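Local coordinates for methyl-accepting chemotaxis protein (PDB 4EXO) that probably senses a small ligand, with pyruvate bound in its periplasmic Cache (PAS-like) domain, and signals for chemotaxis, at residues R53-S65 with Y130-Y143. Numbering follows the deposited sequence.
Sequences RFESDGYFFAYDS and YLQKWDWVLGTGIY. With PYR (pyruvic acid), chain B.
Asp135 grips Ser65 with both carboxylate oxygens: OD1 takes the Ser65 hydroxyl OG on its syn lone pair at 2.5 Å, while Ser65 N reaches OD2 from above the carboxylate plane. Tyr130 OH donates to the same OD1 from the anti side. Asp135, which with Trp136 faces Leu131 in a G1 beta bulge, has CG opposite its backbone N (chi1 -170°), which brings its carboxylate to Ser65 and Tyr130. Beyond it, strands 61-63 and 136-143 run antiparallel; a pair of backbone hydrogen bonds joins Phe61 to Gly139 and another joins Tyr63 to Val137. Next to the Phe61 pair, Thr140 OG1 donates to Tyr59 O at 2.7 Å from well above the carbonyl plane. Water 1 then ties Asp57 O and Tyr59 N to Gly141 O. Tyr59 OH and Tyr63 OH donate to pyruvate OXT (2.6 Å) and O3 (2.7 Å), and Lys124 and His72 complete its polar grip. On one face of the sheet the Phe61 ring is sandwiched, Gly139 CA 3.8 Å from its centroid and pyruvate over the other side. On the opposite face Ala62 CB packs against Leu138 CD1, which also meets Phe60 CD1. Pairing with 136-143 probably helps place Tyr59, Phe61 and Tyr63 at the pyruvate, consistent with ligand sensing by a Cache domain.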
# COMPACT_ATOMS: atom_id res chain seq x y z
N ARG A 53 1.49 7.12 -0.87
CA ARG A 53 0.12 7.56 -0.55
C ARG A 53 -0.87 6.47 -0.91
O ARG A 53 -0.70 5.80 -1.94
CB ARG A 53 -0.26 8.81 -1.37
CG ARG A 53 0.64 10.01 -1.13
CD ARG A 53 0.30 10.71 0.21
NE ARG A 53 1.06 11.97 0.33
CZ ARG A 53 2.36 12.04 0.58
NH1 ARG A 53 3.09 10.92 0.77
NH2 ARG A 53 2.95 13.24 0.69
N PHE A 54 -1.91 6.28 -0.09
CA PHE A 54 -3.06 5.50 -0.54
C PHE A 54 -4.28 6.36 -0.91
O PHE A 54 -5.30 5.84 -1.40
CB PHE A 54 -3.44 4.38 0.46
CG PHE A 54 -3.71 4.86 1.89
CD1 PHE A 54 -4.99 5.27 2.27
CD2 PHE A 54 -2.71 4.89 2.84
CE1 PHE A 54 -5.26 5.71 3.61
CE2 PHE A 54 -2.98 5.32 4.20
CZ PHE A 54 -4.25 5.73 4.55
N GLU A 55 -4.17 7.66 -0.65
CA GLU A 55 -5.07 8.72 -1.11
C GLU A 55 -4.40 10.03 -0.66
O GLU A 55 -3.37 10.02 0.03
CB GLU A 55 -6.49 8.59 -0.52
CG GLU A 55 -6.53 8.56 1.02
CD GLU A 55 -7.95 8.43 1.58
OE1 GLU A 55 -8.74 9.38 1.42
OE2 GLU A 55 -8.27 7.38 2.17
N SER A 56 -4.96 11.16 -1.06
CA SER A 56 -4.36 12.45 -0.70
C SER A 56 -4.13 12.60 0.80
O SER A 56 -3.08 13.16 1.24
CB SER A 56 -5.20 13.61 -1.24
OG SER A 56 -5.00 13.70 -2.65
N ASP A 57 -5.05 12.04 1.60
CA ASP A 57 -4.94 12.16 3.06
C ASP A 57 -4.30 10.92 3.71
O ASP A 57 -4.35 10.78 4.92
CB ASP A 57 -6.34 12.34 3.65
CG ASP A 57 -6.92 13.72 3.33
OD1 ASP A 57 -6.18 14.71 3.45
OD2 ASP A 57 -8.12 13.80 2.98
N GLY A 58 -3.74 10.04 2.89
CA GLY A 58 -3.30 8.72 3.35
C GLY A 58 -1.79 8.62 3.25
O GLY A 58 -1.26 8.34 2.17
N TYR A 59 -1.08 8.81 4.38
CA TYR A 59 0.38 8.96 4.38
C TYR A 59 0.99 8.40 5.66
O TYR A 59 0.25 8.09 6.62
CB TYR A 59 0.75 10.48 4.29
CG TYR A 59 0.26 11.27 5.51
CD1 TYR A 59 1.06 11.39 6.65
CD2 TYR A 59 -1.03 11.84 5.54
CE1 TYR A 59 0.63 12.11 7.80
CE2 TYR A 59 -1.50 12.57 6.67
CZ TYR A 59 -0.65 12.70 7.80
OH TYR A 59 -1.09 13.39 8.90
N PHE A 60 2.32 8.27 5.67
CA PHE A 60 3.06 7.77 6.84
C PHE A 60 3.75 8.85 7.66
O PHE A 60 4.20 9.90 7.12
CB PHE A 60 4.14 6.78 6.40
CG PHE A 60 3.60 5.49 5.90
CD1 PHE A 60 3.17 4.51 6.79
CD2 PHE A 60 3.55 5.25 4.53
CE1 PHE A 60 2.68 3.28 6.34
CE2 PHE A 60 3.05 4.01 4.03
CZ PHE A 60 2.60 3.02 4.94
N PHE A 61 3.88 8.56 8.96
CA PHE A 61 4.70 9.31 9.88
C PHE A 61 5.46 8.29 10.75
O PHE A 61 5.05 7.12 10.84
CB PHE A 61 3.82 10.24 10.77
CG PHE A 61 2.71 9.51 11.48
CD1 PHE A 61 2.99 8.77 12.65
CD2 PHE A 61 1.40 9.53 11.00
CE1 PHE A 61 1.95 8.08 13.31
CE2 PHE A 61 0.36 8.82 11.65
CZ PHE A 61 0.65 8.10 12.81
N ALA A 62 6.54 8.71 11.39
CA ALA A 62 7.15 7.84 12.42
C ALA A 62 7.75 8.64 13.54
O ALA A 62 8.21 9.78 13.31
CB ALA A 62 8.20 6.88 11.79
N TYR A 63 7.72 8.08 14.75
CA TYR A 63 8.31 8.71 15.95
C TYR A 63 9.17 7.67 16.64
O TYR A 63 8.86 6.49 16.56
CB TYR A 63 7.21 9.17 16.93
CG TYR A 63 6.37 10.30 16.35
CD1 TYR A 63 6.66 11.65 16.64
CD2 TYR A 63 5.30 10.02 15.49
CE1 TYR A 63 5.89 12.69 16.09
CE2 TYR A 63 4.50 11.07 14.95
CZ TYR A 63 4.84 12.39 15.24
OH TYR A 63 4.08 13.40 14.70
N ASP A 64 10.24 8.10 17.33
CA ASP A 64 10.97 7.15 18.17
C ASP A 64 10.28 7.00 19.52
O ASP A 64 9.27 7.64 19.77
CB ASP A 64 12.49 7.45 18.24
CG ASP A 64 12.83 8.69 19.06
OD1 ASP A 64 11.95 9.18 19.80
OD2 ASP A 64 14.00 9.17 18.96
N SER A 65 10.81 6.15 20.40
CA SER A 65 10.15 5.87 21.68
C SER A 65 10.15 7.05 22.65
O SER A 65 9.32 7.08 23.59
CB SER A 65 10.74 4.62 22.38
OG SER A 65 10.42 3.47 21.63
N TYR A 130 5.46 -1.10 15.58
CA TYR A 130 6.79 -0.78 16.11
C TYR A 130 7.87 -1.57 15.37
O TYR A 130 7.74 -2.81 15.23
CB TYR A 130 6.83 -1.07 17.62
CG TYR A 130 8.16 -0.71 18.27
CD1 TYR A 130 8.71 0.56 18.11
CD2 TYR A 130 8.87 -1.64 19.04
CE1 TYR A 130 9.93 0.92 18.69
CE2 TYR A 130 10.10 -1.31 19.63
CZ TYR A 130 10.63 -0.03 19.45
OH TYR A 130 11.84 0.33 20.02
N LEU A 131 8.87 -0.86 14.86
CA LEU A 131 10.00 -1.43 14.13
C LEU A 131 11.25 -1.31 15.00
O LEU A 131 11.97 -0.29 14.99
CB LEU A 131 10.21 -0.68 12.81
CG LEU A 131 9.09 -0.79 11.76
CD1 LEU A 131 9.46 0.08 10.57
CD2 LEU A 131 8.92 -2.25 11.32
N GLN A 132 11.50 -2.34 15.80
CA GLN A 132 12.41 -2.17 16.93
C GLN A 132 13.87 -1.87 16.56
O GLN A 132 14.57 -1.17 17.30
CB GLN A 132 12.32 -3.38 17.87
CG GLN A 132 12.69 -4.69 17.18
CD GLN A 132 14.19 -5.00 17.28
OE1 GLN A 132 14.96 -4.31 17.99
NE2 GLN A 132 14.62 -6.02 16.53
N LYS A 133 14.32 -2.37 15.40
CA LYS A 133 15.72 -2.21 14.98
C LYS A 133 16.10 -0.75 14.86
O LYS A 133 17.20 -0.36 15.23
CB LYS A 133 15.97 -2.90 13.64
CG LYS A 133 17.44 -2.88 13.21
CD LYS A 133 17.66 -3.56 11.83
CE LYS A 133 17.17 -4.98 11.79
NZ LYS A 133 17.64 -5.59 10.49
N TRP A 134 15.15 0.05 14.36
CA TRP A 134 15.32 1.49 14.23
C TRP A 134 14.66 2.35 15.32
O TRP A 134 14.79 3.58 15.28
CB TRP A 134 14.82 1.91 12.85
CG TRP A 134 15.71 1.42 11.77
CD1 TRP A 134 16.97 0.89 11.91
CD2 TRP A 134 15.43 1.44 10.38
NE1 TRP A 134 17.49 0.57 10.68
CE2 TRP A 134 16.56 0.90 9.72
CE3 TRP A 134 14.33 1.85 9.62
CZ2 TRP A 134 16.62 0.78 8.33
CZ3 TRP A 134 14.40 1.73 8.24
CH2 TRP A 134 15.53 1.19 7.61
N ASP A 135 13.99 1.71 16.28
CA ASP A 135 13.13 2.35 17.28
C ASP A 135 12.16 3.32 16.56
O ASP A 135 12.07 4.49 16.93
CB ASP A 135 13.96 3.12 18.34
CG ASP A 135 13.13 3.61 19.50
OD1 ASP A 135 12.21 2.88 19.94
OD2 ASP A 135 13.40 4.74 20.02
N TRP A 136 11.50 2.84 15.51
CA TRP A 136 10.46 3.63 14.85
C TRP A 136 9.10 3.06 15.17
O TRP A 136 8.83 1.87 14.92
CB TRP A 136 10.62 3.66 13.33
CG TRP A 136 11.75 4.51 12.81
CD1 TRP A 136 12.62 5.28 13.53
CD2 TRP A 136 12.10 4.68 11.43
NE1 TRP A 136 13.51 5.91 12.68
CE2 TRP A 136 13.21 5.55 11.39
CE3 TRP A 136 11.57 4.19 10.23
CZ2 TRP A 136 13.79 5.95 10.18
CZ3 TRP A 136 12.18 4.57 9.03
CH2 TRP A 136 13.27 5.43 9.02
N VAL A 137 8.24 3.94 15.69
CA VAL A 137 6.80 3.72 15.73
C VAL A 137 6.29 4.34 14.43
O VAL A 137 6.21 5.58 14.31
CB VAL A 137 6.18 4.40 16.95
CG1 VAL A 137 4.64 4.24 16.93
CG2 VAL A 137 6.74 3.80 18.25
N LEU A 138 6.04 3.47 13.47
CA LEU A 138 5.63 3.88 12.10
C LEU A 138 4.11 3.84 12.06
O LEU A 138 3.52 2.83 12.42
CB LEU A 138 6.19 2.89 11.08
CG LEU A 138 5.81 3.08 9.60
CD1 LEU A 138 6.34 4.44 9.08
CD2 LEU A 138 6.35 1.93 8.72
N GLY A 139 3.48 4.92 11.59
CA GLY A 139 2.02 5.03 11.66
C GLY A 139 1.39 5.61 10.40
O GLY A 139 2.07 6.24 9.60
N THR A 140 0.09 5.40 10.25
CA THR A 140 -0.69 6.06 9.23
C THR A 140 -2.10 6.20 9.82
O THR A 140 -2.29 5.98 11.03
CB THR A 140 -0.68 5.29 7.85
OG1 THR A 140 -1.45 6.05 6.90
CG2 THR A 140 -1.31 3.90 7.98
N GLY A 141 -3.09 6.56 9.01
CA GLY A 141 -4.43 6.77 9.58
C GLY A 141 -5.46 7.04 8.51
O GLY A 141 -5.12 7.27 7.34
N ILE A 142 -6.73 6.95 8.90
CA ILE A 142 -7.86 7.33 8.03
C ILE A 142 -8.65 8.44 8.74
O ILE A 142 -8.80 8.39 9.98
CB ILE A 142 -8.74 6.11 7.72
CG1 ILE A 142 -7.92 5.08 6.92
CG2 ILE A 142 -10.00 6.49 6.96
CD1 ILE A 142 -8.68 3.84 6.57
N TYR A 143 -9.17 9.41 8.00
CA TYR A 143 -9.92 10.50 8.65
C TYR A 143 -11.39 10.10 8.79
O TYR A 143 -11.96 9.48 7.90
CB TYR A 143 -9.72 11.83 7.90
CG TYR A 143 -8.29 12.32 8.10
CD1 TYR A 143 -7.97 13.21 9.14
CD2 TYR A 143 -7.25 11.85 7.29
CE1 TYR A 143 -6.67 13.62 9.36
CE2 TYR A 143 -5.93 12.26 7.51
CZ TYR A 143 -5.65 13.15 8.53
OH TYR A 143 -4.35 13.57 8.74
C PYR B . 0.05 12.30 12.12
O PYR B . -1.18 11.84 12.24
OXT PYR B . 0.42 12.85 10.98
CA PYR B . 0.96 12.23 13.20
O3 PYR B . 2.13 12.71 13.00
CB PYR B . 0.63 11.66 14.57
O HOH W 1 -3.09 9.13 6.70
O HOH W 2 -6.59 8.66 5.16
O HOH W 3 15.83 6.20 19.14